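Local atomic coordinates of endoribonuclease PemK (Escherichia coli, PDB entry 1M1F), a protein that acts as the toxin of a type II toxin-antitoxin system, probably as an endoribonuclease, and secures plasmid maintenance by killing plasmid-free daughter cells. Residues R92-E95 against T96-N99. Residues are numbered along the deposited sequence; the frame is centred on the assembly and turned at random.
Sequences RVPE and TIMN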
ATOM      1  N   ARG A  92     -19.223  -1.829   7.406  1.00  9.57           N
ATOM      2  CA  ARG A  92     -18.609  -0.567   7.035  1.00 10.90           C
ATOM      3  C   ARG A  92     -18.245   0.199   8.277  1.00 10.21           C
ATOM      4  O   ARG A  92     -18.927   0.086   9.302  1.00 11.98           O
ATOM      5  CB  ARG A  92     -19.587   0.345   6.315  1.00 12.13           C
ATOM      6  CG  ARG A  92     -20.343  -0.142   5.130  1.00 15.43           C
ATOM      7  CD  ARG A  92     -20.956   1.068   4.426  1.00 18.07           C
ATOM      8  NE  ARG A  92     -19.942   2.117   4.466  1.00 20.83           N
ATOM      9  CZ  ARG A  92     -19.501   2.834   3.442  1.00 22.45           C
ATOM     10  NH1 ARG A  92     -20.043   2.730   2.235  1.00 22.90           N
ATOM     11  NH2 ARG A  92     -18.526   3.702   3.659  1.00 22.34           N
ATOM     12  N   VAL A  93     -17.221   1.038   8.189  1.00  9.24           N
ATOM     13  CA  VAL A  93     -16.899   1.926   9.294  1.00  8.95           C
ATOM     14  C   VAL A  93     -17.557   3.281   9.044  1.00  8.91           C
ATOM     15  O   VAL A  93     -17.835   3.634   7.906  1.00  9.19           O
ATOM     16  CB  VAL A  93     -15.379   2.154   9.450  1.00  8.55           C
ATOM     17  CG1 VAL A  93     -14.673   0.836   9.669  1.00  9.34           C
ATOM     18  CG2 VAL A  93     -14.773   2.904   8.251  1.00  7.66           C
ATOM     19  N   PRO A  94     -17.815   4.041  10.106  1.00  9.44           N
ATOM     20  CA  PRO A  94     -18.302   5.415   9.944  1.00  9.84           C
ATOM     21  C   PRO A  94     -17.304   6.276   9.175  1.00  9.92           C
ATOM     22  O   PRO A  94     -16.093   6.023   9.225  1.00  8.75           O
ATOM     23  CB  PRO A  94     -18.428   5.928  11.386  1.00 10.03           C
ATOM     24  CG  PRO A  94     -18.372   4.756  12.255  1.00 11.17           C
ATOM     25  CD  PRO A  94     -17.706   3.642  11.518  1.00  9.87           C
ATOM     26  N   GLU A  95     -17.809   7.298   8.486  1.00 10.17           N
ATOM     27  CA  GLU A  95     -16.948   8.200   7.727  1.00 11.43           C
ATOM     28  C   GLU A  95     -15.909   8.887   8.607  1.00 10.66           C
ATOM     29  O   GLU A  95     -14.812   9.158   8.143  1.00 10.47           O
ATOM     30  CB  GLU A  95     -17.768   9.226   6.924  1.00 12.47           C
ATOM     31  CG  GLU A  95     -18.606   8.642   5.794  1.00 16.13           C
ATOM     32  CD  GLU A  95     -17.813   7.796   4.814  1.00 20.43           C
ATOM     33  OE1 GLU A  95     -16.696   8.205   4.419  1.00 23.44           O
ATOM     34  OE2 GLU A  95     -18.310   6.717   4.431  1.00 23.03           O
ATOM     35  N   THR A  96     -16.216   9.160   9.869  1.00 10.40           N
ATOM     36  CA  THR A  96     -15.214   9.754  10.730  1.00 10.46           C
ATOM     37  C   THR A  96     -13.954   8.882  10.809  1.00  9.81           C
ATOM     38  O   THR A  96     -12.844   9.394  10.725  1.00 10.23           O
ATOM     39  CB  THR A  96     -15.760   9.986  12.133  1.00 10.92           C
ATOM     40  OG1 THR A  96     -16.454   8.814  12.568  1.00 12.72           O
ATOM     41  CG2 THR A  96     -16.805  11.106  12.155  1.00 12.06           C
ATOM     42  N   ILE A  97     -14.122   7.575  11.001  1.00  8.88           N
ATOM     43  CA  ILE A  97     -12.975   6.664  11.050  1.00  8.83           C
ATOM     44  C   ILE A  97     -12.250   6.672   9.718  1.00  8.10           C
ATOM     45  O   ILE A  97     -11.027   6.787   9.664  1.00  7.52           O
ATOM     46  CB  ILE A  97     -13.417   5.210  11.362  1.00  9.35           C
ATOM     47  CG1 ILE A  97     -13.895   5.072  12.810  1.00 11.15           C
ATOM     48  CG2 ILE A  97     -12.280   4.222  11.072  1.00  9.19           C
ATOM     49  CD1 ILE A  97     -12.856   5.412  13.858  1.00 12.82           C
ATOM     50  N   MET A  98     -12.998   6.532   8.638  1.00  7.65           N
ATOM     51  CA  MET A  98     -12.378   6.486   7.326  1.00  7.84           C
ATOM     52  C   MET A  98     -11.568   7.753   7.070  1.00  7.91           C
ATOM     53  O   MET A  98     -10.449   7.677   6.565  1.00  8.19           O
ATOM     54  CB  MET A  98     -13.429   6.275   6.233  1.00  7.98           C
ATOM     55  CG  MET A  98     -12.858   5.865   4.876  1.00  7.66           C
ATOM     56  SD  MET A  98     -11.940   4.239   4.855  1.00  5.67           S
ATOM     57  CE  MET A  98     -10.246   4.836   4.381  1.00  8.33           C
ATOM     58  N   ASN A  99     -12.103   8.916   7.429  1.00  7.87           N
ATOM     59  CA  ASN A  99     -11.387  10.158   7.189  1.00  8.55           C
ATOM     60  C   ASN A  99     -10.122  10.265   8.037  1.00  8.34           C
ATOM     61  O   ASN A  99      -9.116  10.812   7.590  1.00  8.44           O
ATOM     62  CB  ASN A  99     -12.311  11.352   7.374  1.00  9.10           C
ATOM     63  CG  ASN A  99     -13.401  11.402   6.313  1.00 10.03           C
ATOM     64  OD1 ASN A  99     -13.217  10.930   5.186  1.00 12.40           O
ATOM     65  ND2 ASN A  99     -14.545  11.992   6.667  1.00 12.98           N
TER
HETATM   66  O   HOH W   1     -14.416   8.727   3.710  1.00 26.21           O
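Thr96 sets its OG1 3.7 Å from Pro94 CB, the first side-chain touch in the opening turn of helix 95-106, the C-terminal helix of this PemK/MazF toxin, just after strand 88-92, an outermost strand of the sheet within this chain. Pro94 occupies the N-cap position. The hydroxyl comes to the proline because chi1 of 46° holds OG1 between the backbone N and the carbonyl carbon of Thr96, within contact distance of Pro94 CB. Ile97 CG2 meets Val93 CG2 at 4.0 Å, the two branched side chains crossing at about a right angle, while Ile97 CG1 passes Pro94 CD at the looser distance of 4.3 Å. Outside the turn, Val93 and Met98 both touch Leu26 of strand 22-27, while Ile97 rests on Val64 in a loop, so the turn is packed against strand and loop. Met98 N donates to Pro94 O at 3.2 Å, nearly straight (169° at the hydrogen) and in the carbonyl plane; this i to i+4 bond, from the N-cap carbonyl, belongs to the first helical turn. Met98 CB also lies 4.2 Å from Val93 CG2. Asn99 N repeats the pattern with Glu95 O at 2.8 Å, and a water donates to Asn99 OD1. Glu95, bent at chi2 (-54°), sends its carboxylate back to Arg92, whose NH2 forms a salt bridge with Glu95 OE2 at 3.1 Å.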